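Local coordinates for structural polyprotein, VP3 (Israeli acute paralysis virus, PDB 5CDD), which probably serves as a structural protein of the viral capsid, one of the jelly-roll subunits cut from the structural polyprotein and assembled into pentamers, at residues B[134-140]-B[261-267]; B[145-151]-B[193-199]; B[157-163]-B[231-237]. All coordinates share one frame; numbering follows the deposited sequence.

Interaction 1: B[134-140]-B[261-267]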
loop_
_atom_site.group_PDB
_atom_site.type_symbol
_atom_site.label_atom_id
_atom_site.label_comp_id
_atom_site.label_asym_id
_atom_site.label_seq_id
_atom_site.Cartn_x
_atom_site.Cartn_y
_atom_site.Cartn_z
ATOM N N ARG B 134 40.532 -0.934 -21.460
ATOM C CA ARG B 134 40.184 -0.086 -22.592
ATOM C C ARG B 134 40.349 1.343 -22.094
ATOM O O ARG B 134 39.720 1.734 -21.111
ATOM C CB ARG B 134 38.734 -0.323 -23.014
ATOM C CG ARG B 134 38.295 0.517 -24.196
ATOM C CD ARG B 134 36.797 0.430 -24.407
ATOM N NE ARG B 134 36.361 1.259 -25.528
ATOM C CZ ARG B 134 36.502 0.928 -26.806
ATOM N NH1 ARG B 134 37.064 -0.225 -27.135
ATOM N NH2 ARG B 134 36.088 1.753 -27.758
ATOM N N ALA B 135 41.201 2.121 -22.755
ATOM C CA ALA B 135 41.421 3.494 -22.325
ATOM C C ALA B 135 42.230 4.329 -23.305
ATOM O O ALA B 135 42.778 3.820 -24.284
ATOM C CB ALA B 135 42.107 3.498 -20.961
ATOM N N THR B 136 42.283 5.627 -23.028
ATOM C CA THR B 136 43.038 6.568 -23.840
ATOM C C THR B 136 44.361 6.764 -23.116
ATOM O O THR B 136 44.398 7.323 -22.021
ATOM C CB THR B 136 42.314 7.924 -23.948
ATOM O OG1 THR B 136 41.082 7.754 -24.661
ATOM C CG2 THR B 136 43.180 8.933 -24.678
ATOM N N MET B 137 45.443 6.287 -23.718
ATOM C CA MET B 137 46.758 6.405 -23.108
ATOM C C MET B 137 47.369 7.777 -23.331
ATOM O O MET B 137 47.407 8.277 -24.456
ATOM C CB MET B 137 47.688 5.324 -23.655
ATOM C CG MET B 137 47.199 3.912 -23.380
ATOM S SD MET B 137 46.706 3.690 -21.656
ATOM C CE MET B 137 48.271 3.931 -20.816
ATOM N N CYS B 138 47.847 8.382 -22.250
ATOM C CA CYS B 138 48.453 9.703 -22.326
ATOM C C CYS B 138 49.925 9.659 -21.953
ATOM O O CYS B 138 50.319 8.994 -20.992
ATOM C CB CYS B 138 47.712 10.668 -21.406
ATOM S SG CYS B 138 45.964 10.833 -21.805
ATOM N N TYR B 139 50.732 10.380 -22.724
ATOM C CA TYR B 139 52.170 10.431 -22.507
ATOM C C TYR B 139 52.667 11.865 -22.631
ATOM O O TYR B 139 52.304 12.570 -23.572
ATOM C CB TYR B 139 52.877 9.557 -23.549
ATOM C CG TYR B 139 52.421 8.115 -23.555
ATOM C CD1 TYR B 139 52.909 7.207 -22.618
ATOM C CD2 TYR B 139 51.482 7.663 -24.485
ATOM C CE1 TYR B 139 52.476 5.882 -22.603
ATOM C CE2 TYR B 139 51.039 6.336 -24.477
ATOM C CZ TYR B 139 51.542 5.453 -23.532
ATOM O OH TYR B 139 51.107 4.145 -23.508
ATOM N N ARG B 140 53.481 12.301 -21.675
ATOM C CA ARG B 140 54.047 13.643 -21.722
ATOM C C ARG B 140 55.546 13.497 -21.912
ATOM O O ARG B 140 56.219 12.861 -21.105
ATOM C CB ARG B 140 53.753 14.412 -20.434
ATOM C CG ARG B 140 54.285 15.839 -20.431
ATOM C CD ARG B 140 53.569 16.692 -19.387
ATOM N NE ARG B 140 53.775 16.209 -18.023
ATOM C CZ ARG B 140 54.807 16.531 -17.252
ATOM N NH1 ARG B 140 55.742 17.348 -17.703
ATOM N NH2 ARG B 140 54.902 16.028 -16.031
ATOM N N TRP B 261 56.338 10.715 -19.176
ATOM C CA TRP B 261 55.332 10.457 -18.152
ATOM C C TRP B 261 54.207 9.625 -18.756
ATOM O O TRP B 261 53.909 9.749 -19.944
ATOM C CB TRP B 261 54.760 11.767 -17.610
ATOM C CG TRP B 261 55.760 12.630 -16.902
ATOM C CD1 TRP B 261 56.779 13.343 -17.469
ATOM C CD2 TRP B 261 55.835 12.873 -15.493
ATOM N NE1 TRP B 261 57.482 14.018 -16.498
ATOM C CE2 TRP B 261 56.923 13.747 -15.276
ATOM C CE3 TRP B 261 55.086 12.438 -14.390
ATOM C CZ2 TRP B 261 57.282 14.194 -14.000
ATOM C CZ3 TRP B 261 55.443 12.885 -13.120
ATOM C CH2 TRP B 261 56.533 13.754 -12.938
ATOM N N LYS B 262 53.582 8.786 -17.937
ATOM C CA LYS B 262 52.498 7.933 -18.410
ATOM C C LYS B 262 51.291 7.916 -17.477
ATOM O O LYS B 262 51.434 7.916 -16.253
ATOM C CB LYS B 262 53.012 6.502 -18.600
ATOM C CG LYS B 262 51.945 5.501 -19.015
ATOM C CD LYS B 262 52.508 4.092 -19.118
ATOM C CE LYS B 262 51.429 3.096 -19.518
ATOM N NZ LYS B 262 51.961 1.717 -19.693
ATOM N N TRP B 263 50.102 7.905 -18.070
ATOM C CA TRP B 263 48.851 7.854 -17.319
ATOM C C TRP B 263 47.718 7.584 -18.308
ATOM O O TRP B 263 47.919 7.667 -19.520
ATOM C CB TRP B 263 48.626 9.162 -16.544
ATOM C CG TRP B 263 48.163 10.332 -17.356
ATOM C CD1 TRP B 263 46.872 10.663 -17.658
ATOM C CD2 TRP B 263 48.987 11.330 -17.973
ATOM N NE1 TRP B 263 46.840 11.805 -18.422
ATOM C CE2 TRP B 263 48.125 12.235 -18.632
ATOM C CE3 TRP B 263 50.370 11.546 -18.035
ATOM C CZ2 TRP B 263 48.601 13.342 -19.345
ATOM C CZ3 TRP B 263 50.845 12.649 -18.745
ATOM C CH2 TRP B 263 49.959 13.531 -19.390
ATOM N N ALA B 264 46.537 7.244 -17.799
ATOM C CA ALA B 264 45.405 6.939 -18.672
ATOM C C ALA B 264 44.154 7.767 -18.399
ATOM O O ALA B 264 43.984 8.331 -17.318
ATOM C CB ALA B 264 45.069 5.455 -18.570
ATOM N N GLU B 265 43.279 7.829 -19.398
ATOM C CA GLU B 265 42.027 8.568 -19.290
ATOM C C GLU B 265 40.938 7.767 -19.992
ATOM O O GLU B 265 41.237 6.891 -20.801
ATOM C CB GLU B 265 42.159 9.944 -19.940
ATOM C CG GLU B 265 43.406 10.698 -19.520
ATOM C CD GLU B 265 43.419 12.129 -20.014
ATOM O OE1 GLU B 265 42.976 12.372 -21.156
ATOM O OE2 GLU B 265 43.885 13.013 -19.263
ATOM N N ASP B 266 39.680 8.072 -19.685
ATOM C CA ASP B 266 38.552 7.361 -20.276
ATOM C C ASP B 266 38.780 5.871 -20.041
ATOM O O ASP B 266 38.622 5.050 -20.946
ATOM C CB ASP B 266 38.466 7.652 -21.774
ATOM C CG ASP B 266 38.366 9.135 -22.072
ATOM O OD1 ASP B 266 37.476 9.796 -21.492
ATOM O OD2 ASP B 266 39.177 9.638 -22.884
ATOM N N VAL B 267 39.154 5.542 -18.809
ATOM C CA VAL B 267 39.440 4.171 -18.420
ATOM C C VAL B 267 38.211 3.343 -18.085
ATOM O O VAL B 267 37.252 3.836 -17.495
ATOM C CB VAL B 267 40.382 4.135 -17.196
ATOM C CG1 VAL B 267 40.686 2.698 -16.811
ATOM C CG2 VAL B 267 41.663 4.886 -17.501
#
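Arg140 lays its guanidinium on the indole of Trp261, planes 27° apart, with NH2 over the ring and CZ 3.8 Å from the centroid of the five-membered ring. NH2 and Trp261 NE1 are both donors, so no hydrogen bond joins them in this cation-pi stack; the charge is met instead by Glu200 through NH1 and by Glu123 of a neighbouring subunit through NH2. Along the antiparallel strands the backbones satisfy each other at three hydrogen-bonded pairs, Thr136 with Glu265, Cys138 with Trp263 and Arg140 with Trp261; Cys138 N to Trp263 O is 2.8 Å. On the face that carries Arg140 and Trp261, Cys138 CB sits over the Trp263 five-membered ring, 3.5 Å from its centroid, while the indole NE1 reaches Glu265 OE2 in a weak bond of 3.3 Å. At the far end Thr136 OG1 donates to the anti lone pair of Asp266 OD2 at 3.2 Å. Strands 132-144 and 255-265 correspond to D and I, neighbours in the B-I-D-G sheet of the jelly roll. The charged ends of Lys262 and Glu265 also find partners beyond the pair, Glu124 and Arg204, so charge probably helps fix these strands against their surroundings and, through Arg140, a neighbouring subunit.

Interaction 2: B[145-151]-B[193-199]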
loop_
_atom_site.group_PDB
_atom_site.type_symbol
_atom_site.label_atom_id
_atom_site.label_comp_id
_atom_site.label_asym_id
_atom_site.label_seq_id
_atom_site.Cartn_x
_atom_site.Cartn_y
_atom_site.Cartn_z
ATOM N N LYS B 145 66.598 20.598 -21.306
ATOM C CA LYS B 145 67.702 21.223 -22.027
ATOM C C LYS B 145 67.955 22.665 -21.589
ATOM O O LYS B 145 67.507 23.100 -20.529
ATOM C CB LYS B 145 67.373 21.222 -23.518
ATOM C CG LYS B 145 66.176 22.107 -23.839
ATOM C CD LYS B 145 65.774 22.045 -25.296
ATOM C CE LYS B 145 64.805 23.171 -25.625
ATOM N NZ LYS B 145 63.632 23.178 -24.713
ATOM N N THR B 146 68.691 23.393 -22.427
ATOM C CA THR B 146 68.999 24.801 -22.191
ATOM C C THR B 146 68.467 25.549 -23.409
ATOM O O THR B 146 68.028 24.928 -24.379
ATOM C CB THR B 146 70.520 25.063 -22.086
ATOM O OG1 THR B 146 71.134 24.856 -23.362
ATOM C CG2 THR B 146 71.155 24.132 -21.068
ATOM N N ALA B 147 68.504 26.873 -23.367
ATOM C CA ALA B 147 68.008 27.662 -24.485
ATOM C C ALA B 147 68.946 27.584 -25.684
ATOM O O ALA B 147 68.638 28.105 -26.756
ATOM C CB ALA B 147 67.824 29.111 -24.059
ATOM N N PHE B 148 70.084 26.921 -25.506
ATOM C CA PHE B 148 71.069 26.803 -26.574
ATOM C C PHE B 148 70.972 25.513 -27.379
ATOM O O PHE B 148 71.587 25.394 -28.441
ATOM C CB PHE B 148 72.474 26.958 -25.989
ATOM C CG PHE B 148 72.684 28.269 -25.291
ATOM C CD1 PHE B 148 72.592 29.465 -25.995
ATOM C CD2 PHE B 148 72.933 28.314 -23.924
ATOM C CE1 PHE B 148 72.739 30.688 -25.349
ATOM C CE2 PHE B 148 73.082 29.533 -23.266
ATOM C CZ PHE B 148 72.985 30.723 -23.980
ATOM N N HIS B 149 70.204 24.548 -26.882
ATOM C CA HIS B 149 70.043 23.289 -27.596
ATOM C C HIS B 149 68.970 23.419 -28.667
ATOM O O HIS B 149 67.929 24.045 -28.451
ATOM C CB HIS B 149 69.664 22.153 -26.641
ATOM C CG HIS B 149 70.743 21.788 -25.670
ATOM N ND1 HIS B 149 70.971 22.493 -24.508
ATOM C CD2 HIS B 149 71.655 20.787 -25.686
ATOM C CE1 HIS B 149 71.973 21.941 -23.848
ATOM N NE2 HIS B 149 72.407 20.903 -24.541
ATOM N N THR B 150 69.238 22.834 -29.828
ATOM C CA THR B 150 68.292 22.867 -30.933
ATOM C C THR B 150 68.202 21.479 -31.552
ATOM O O THR B 150 69.064 20.628 -31.326
ATOM C CB THR B 150 68.714 23.882 -32.018
ATOM O OG1 THR B 150 70.018 23.549 -32.508
ATOM C CG2 THR B 150 68.733 25.292 -31.446
ATOM N N GLY B 151 67.151 21.255 -32.330
ATOM C CA GLY B 151 66.957 19.962 -32.956
ATOM C C GLY B 151 65.477 19.647 -32.963
ATOM O O GLY B 151 64.685 20.399 -32.398
ATOM N N LEU B 193 58.497 17.520 -32.099
ATOM C CA LEU B 193 58.850 18.458 -31.047
ATOM C C LEU B 193 60.110 19.222 -31.438
ATOM O O LEU B 193 61.181 18.634 -31.590
ATOM C CB LEU B 193 59.080 17.704 -29.734
ATOM C CG LEU B 193 59.362 18.532 -28.480
ATOM C CD1 LEU B 193 58.191 19.459 -28.199
ATOM C CD2 LEU B 193 59.595 17.601 -27.305
ATOM N N ASP B 194 59.973 20.534 -31.607
ATOM C CA ASP B 194 61.098 21.386 -31.979
ATOM C C ASP B 194 61.619 22.102 -30.735
ATOM O O ASP B 194 60.943 22.969 -30.183
ATOM C CB ASP B 194 60.652 22.411 -33.022
ATOM C CG ASP B 194 61.819 23.114 -33.687
ATOM O OD1 ASP B 194 62.642 23.723 -32.969
ATOM O OD2 ASP B 194 61.914 23.057 -34.933
ATOM N N LEU B 195 62.823 21.737 -30.301
ATOM C CA LEU B 195 63.433 22.328 -29.114
ATOM C C LEU B 195 63.518 23.854 -29.136
ATOM O O LEU B 195 63.802 24.480 -28.113
ATOM C CB LEU B 195 64.834 21.744 -28.899
ATOM C CG LEU B 195 64.928 20.313 -28.361
ATOM C CD1 LEU B 195 64.182 19.355 -29.271
ATOM C CD2 LEU B 195 66.391 19.914 -28.250
ATOM N N THR B 196 63.269 24.449 -30.298
ATOM C CA THR B 196 63.324 25.902 -30.444
ATOM C C THR B 196 61.991 26.563 -30.102
ATOM O O THR B 196 61.942 27.752 -29.785
ATOM C CB THR B 196 63.715 26.295 -31.887
ATOM O OG1 THR B 196 65.022 25.788 -32.181
ATOM C CG2 THR B 196 63.712 27.807 -32.056
ATOM N N ASN B 197 60.911 25.790 -30.159
ATOM C CA ASN B 197 59.586 26.321 -29.867
ATOM C C ASN B 197 58.931 25.708 -28.633
ATOM O O ASN B 197 58.179 26.381 -27.928
ATOM C CB ASN B 197 58.668 26.122 -31.074
ATOM C CG ASN B 197 59.132 26.895 -32.291
ATOM O OD1 ASN B 197 59.150 28.127 -32.290
ATOM N ND2 ASN B 197 59.516 26.173 -33.337
ATOM N N ASP B 198 59.217 24.437 -28.370
ATOM C CA ASP B 198 58.623 23.754 -27.226
ATOM C C ASP B 198 59.635 22.953 -26.418
ATOM O O ASP B 198 60.731 22.655 -26.889
ATOM C CB ASP B 198 57.514 22.813 -27.703
ATOM C CG ASP B 198 56.464 23.522 -28.538
ATOM O OD1 ASP B 198 55.783 24.418 -27.998
ATOM O OD2 ASP B 198 56.323 23.183 -29.735
ATOM N N THR B 199 59.249 22.605 -25.196
ATOM C CA THR B 199 60.090 21.822 -24.304
ATOM C C THR B 199 59.293 20.582 -23.925
ATOM O O THR B 199 59.851 19.573 -23.497
ATOM C CB THR B 199 60.418 22.601 -23.006
ATOM O OG1 THR B 199 61.118 23.808 -23.332
ATOM C CG2 THR B 199 61.271 21.759 -22.070
#
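Lys145 lays its aliphatic chain across Leu195, CD resting 3.6 Å from Leu195 CG and CE at the same distance from Leu195 CB. With CG placed between the backbone N and the carbonyl carbon (chi1 66°), the chain runs out extended as far as CE and then bends at chi4, which turns the ammonium toward Thr199; NZ ends 2.9 Å from Thr199 OG1. Leu195 has the other half of its side chain against the neighbouring backbone: CD1 faces the carbonyl of Gly151 and CD2 lies beside Thr150. Leu195 also packs on Leu246 of strand 236-247, while Val256 packs on Lys145.

A single backbone hydrogen bond, Leu195 N to Gly151 O at 3.1 Å, joins the segments where strand 150-159 begins and strand 189-194 ends. Just beyond it Thr150 and Thr196 stand side by side, CG2 of the first 3.8 Å from OG1 of the second.

Each loop is also stiffened from within. In 193-199, Asp194 OD1 uses its anti lone pair to accept from Thr196 N at 2.8 Å, forming an Asx turn, and the Asp194 carbonyl O accepts from both Asn197 N and Asp198 N. In 145-151, a type I turn from Thr146 to His149 contains an ST turn in which Thr146 OG1 accepts from Phe148 N. The imidazole closes this loop: ND1 bonds to Thr146 OG1 and also accepts from Thr146 N, which approaches from well out of the ring plane, and NE2 bonds to Ser253 O. Phe148 meanwhile extends to Phe86 of a neighbouring subunit.

The arrangement is that of two adjoining connections at one end of a viral jelly roll, the DE turn and the start of the FG link, held together where strand E begins and strand F ends in the CHEF sheet.

Interaction 3: B[157-163]-B[231-237]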
loop_
_atom_site.group_PDB
_atom_site.type_symbol
_atom_site.label_atom_id
_atom_site.label_comp_id
_atom_site.label_asym_id
_atom_site.label_seq_id
_atom_site.Cartn_x
_atom_site.Cartn_y
_atom_site.Cartn_z
ATOM N N PHE B 157 52.891 7.149 -34.028
ATOM C CA PHE B 157 52.179 5.971 -33.551
ATOM C C PHE B 157 51.997 4.929 -34.647
ATOM O O PHE B 157 51.591 5.244 -35.769
ATOM C CB PHE B 157 50.805 6.360 -32.999
ATOM C CG PHE B 157 49.967 5.181 -32.580
ATOM C CD1 PHE B 157 50.340 4.394 -31.495
ATOM C CD2 PHE B 157 48.820 4.837 -33.291
ATOM C CE1 PHE B 157 49.584 3.279 -31.125
ATOM C CE2 PHE B 157 48.060 3.726 -32.929
ATOM C CZ PHE B 157 48.443 2.946 -31.845
ATOM N N GLU B 158 52.295 3.682 -34.299
ATOM C CA GLU B 158 52.164 2.566 -35.221
ATOM C C GLU B 158 51.273 1.505 -34.582
ATOM O O GLU B 158 51.618 0.928 -33.549
ATOM C CB GLU B 158 53.545 1.984 -35.537
ATOM C CG GLU B 158 53.544 0.669 -36.315
ATOM C CD GLU B 158 52.761 0.735 -37.616
ATOM O OE1 GLU B 158 52.832 1.770 -38.309
ATOM O OE2 GLU B 158 52.084 -0.260 -37.956
ATOM N N PRO B 159 50.102 1.249 -35.179
ATOM C CA PRO B 159 49.175 0.248 -34.648
ATOM C C PRO B 159 49.601 -1.165 -35.025
ATOM O O PRO B 159 50.211 -1.378 -36.072
ATOM C CB PRO B 159 47.855 0.639 -35.294
ATOM C CG PRO B 159 48.295 1.098 -36.648
ATOM C CD PRO B 159 49.502 1.960 -36.323
ATOM N N GLY B 160 49.283 -2.129 -34.170
ATOM C CA GLY B 160 49.636 -3.505 -34.464
ATOM C C GLY B 160 50.750 -4.065 -33.606
ATOM O O GLY B 160 51.113 -3.487 -32.583
ATOM N N VAL B 161 51.292 -5.202 -34.033
ATOM C CA VAL B 161 52.366 -5.869 -33.309
ATOM C C VAL B 161 53.592 -4.975 -33.186
ATOM O O VAL B 161 53.851 -4.131 -34.044
ATOM C CB VAL B 161 52.783 -7.178 -34.011
ATOM C CG1 VAL B 161 53.754 -7.954 -33.135
ATOM C CG2 VAL B 161 51.557 -8.016 -34.320
ATOM N N ILE B 162 54.345 -5.170 -32.111
ATOM C CA ILE B 162 55.546 -4.387 -31.861
ATOM C C ILE B 162 56.788 -5.214 -32.184
ATOM O O ILE B 162 56.982 -6.295 -31.627
ATOM C CB ILE B 162 55.620 -3.961 -30.381
ATOM C CG1 ILE B 162 54.315 -3.278 -29.971
ATOM C CG2 ILE B 162 56.800 -3.026 -30.165
ATOM C CD1 ILE B 162 54.232 -2.959 -28.495
ATOM N N PRO B 163 57.641 -4.724 -33.102
ATOM C CA PRO B 163 58.859 -5.460 -33.459
ATOM C C PRO B 163 59.701 -5.642 -32.200
ATOM O O PRO B 163 60.194 -4.666 -31.636
ATOM C CB PRO B 163 59.531 -4.539 -34.473
ATOM C CG PRO B 163 58.369 -3.859 -35.126
ATOM C CD PRO B 163 57.490 -3.525 -33.944
ATOM N N HIS B 231 51.813 -9.228 -26.506
ATOM C CA HIS B 231 51.297 -8.608 -27.719
ATOM C C HIS B 231 49.795 -8.376 -27.656
ATOM O O HIS B 231 49.274 -7.458 -28.289
ATOM C CB HIS B 231 51.639 -9.473 -28.934
ATOM C CG HIS B 231 53.106 -9.555 -29.221
ATOM N ND1 HIS B 231 53.865 -8.446 -29.531
ATOM C CD2 HIS B 231 53.956 -10.608 -29.229
ATOM C CE1 HIS B 231 55.120 -8.814 -29.719
ATOM N NE2 HIS B 231 55.203 -10.120 -29.541
ATOM N N GLU B 232 49.104 -9.208 -26.886
ATOM C CA GLU B 232 47.658 -9.100 -26.736
ATOM C C GLU B 232 47.259 -8.038 -25.715
ATOM O O GLU B 232 46.082 -7.899 -25.387
ATOM C CB GLU B 232 47.079 -10.453 -26.307
ATOM C CG GLU B 232 47.186 -11.540 -27.359
ATOM C CD GLU B 232 46.313 -11.259 -28.566
ATOM O OE1 GLU B 232 45.071 -11.241 -28.410
ATOM O OE2 GLU B 232 46.868 -11.052 -29.668
ATOM N N SER B 233 48.236 -7.280 -25.227
ATOM C CA SER B 233 47.966 -6.258 -24.223
ATOM C C SER B 233 48.272 -4.817 -24.627
ATOM O O SER B 233 48.188 -3.932 -23.779
ATOM C CB SER B 233 48.761 -6.565 -22.950
ATOM O OG SER B 233 48.556 -7.893 -22.509
ATOM N N PHE B 234 48.602 -4.553 -25.891
ATOM C CA PHE B 234 48.953 -3.180 -26.242
ATOM C C PHE B 234 48.336 -2.441 -27.428
ATOM O O PHE B 234 48.085 -1.245 -27.322
ATOM C CB PHE B 234 50.476 -3.075 -26.292
ATOM C CG PHE B 234 51.119 -3.264 -24.951
ATOM C CD1 PHE B 234 50.991 -2.293 -23.963
ATOM C CD2 PHE B 234 51.797 -4.438 -24.647
ATOM C CE1 PHE B 234 51.523 -2.489 -22.693
ATOM C CE2 PHE B 234 52.334 -4.645 -23.376
ATOM C CZ PHE B 234 52.196 -3.669 -22.398
ATOM N N SER B 235 48.102 -3.109 -28.551
ATOM C CA SER B 235 47.485 -2.443 -29.711
ATOM C C SER B 235 48.420 -1.609 -30.583
ATOM O O SER B 235 48.047 -1.220 -31.691
ATOM C CB SER B 235 46.332 -1.529 -29.272
ATOM O OG SER B 235 46.798 -0.209 -29.011
ATOM N N GLY B 236 49.616 -1.312 -30.091
ATOM C CA GLY B 236 50.538 -0.520 -30.885
ATOM C C GLY B 236 51.712 0.004 -30.088
ATOM O O GLY B 236 51.999 -0.493 -29.000
ATOM N N PHE B 237 52.389 1.016 -30.622
ATOM C CA PHE B 237 53.541 1.586 -29.941
ATOM C C PHE B 237 53.904 2.975 -30.449
ATOM O O PHE B 237 53.515 3.376 -31.547
ATOM C CB PHE B 237 54.748 0.651 -30.098
ATOM C CG PHE B 237 55.256 0.535 -31.514
ATOM C CD1 PHE B 237 56.172 1.455 -32.019
ATOM C CD2 PHE B 237 54.814 -0.491 -32.346
ATOM C CE1 PHE B 237 56.642 1.355 -33.332
ATOM C CE2 PHE B 237 55.278 -0.599 -33.661
ATOM C CZ PHE B 237 56.193 0.326 -34.152
#
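Glu158 and Phe237 face each other as a hydrogen-bonded antiparallel pair, with Glu158 N to Phe237 O at 3.0 Å answered by Phe237 N to Glu158 O. A third backbone bond carries the pairing past the strand end: Gly160 N reaches Ser235 O at 2.9 Å from above the carbonyl plane, 50° out of it.

Apolar contacts gather round the Phe237 ring. Glu158 CB rides over one face, 3.8 Å from the centroid, in a CH-pi contact, while Ile162 slides past in the opposite direction with CG1 3.7 Å from CD2 of the ring. Pro163 CD meets CE2 of Phe237, the two side chains crossing at about a right angle. Farther out, Val161 CG1 makes van der Waals contact with the His231 imidazole.

Charge is handled outside the pair. A bend at chi2 (55°) turns the Glu158 carboxylate away from strand 236-247, to a neighbouring subunit whose Arg196 forms a salt bridge and whose Thr194 OG1 and Tyr195 N hydrogen bond; Asn188 of the same chain also binds it.

Adjacent strands 150-159 and 236-247 correspond to E and H in the C-H-E-F sheet of a picornavirus-like jelly roll, here at the end where the chain enters the EF connection and leaves the GH loop.

The three contacts sample both sheets of one jelly-roll domain. Interaction 1 pairs strands 132-144 and 255-265 in one sheet, whereas interactions 2 and 3 belong to the other and share strand 150-159, one at each end, with centres about 30 Å apart. The sheets face each other closely near interactions 1 and 3, whose centres are about 15 Å apart and nearest atoms about 5 Å, without touching. Interaction 2 lies about 25 Å, centre to centre, from interaction 1, at the turn by which strand 132-144 passes into 150-159. Strand 236-247 likewise precedes 255-265, so two separate connections cross between the sheets. All three contacts also reach neighbouring subunits of the capsid assembly.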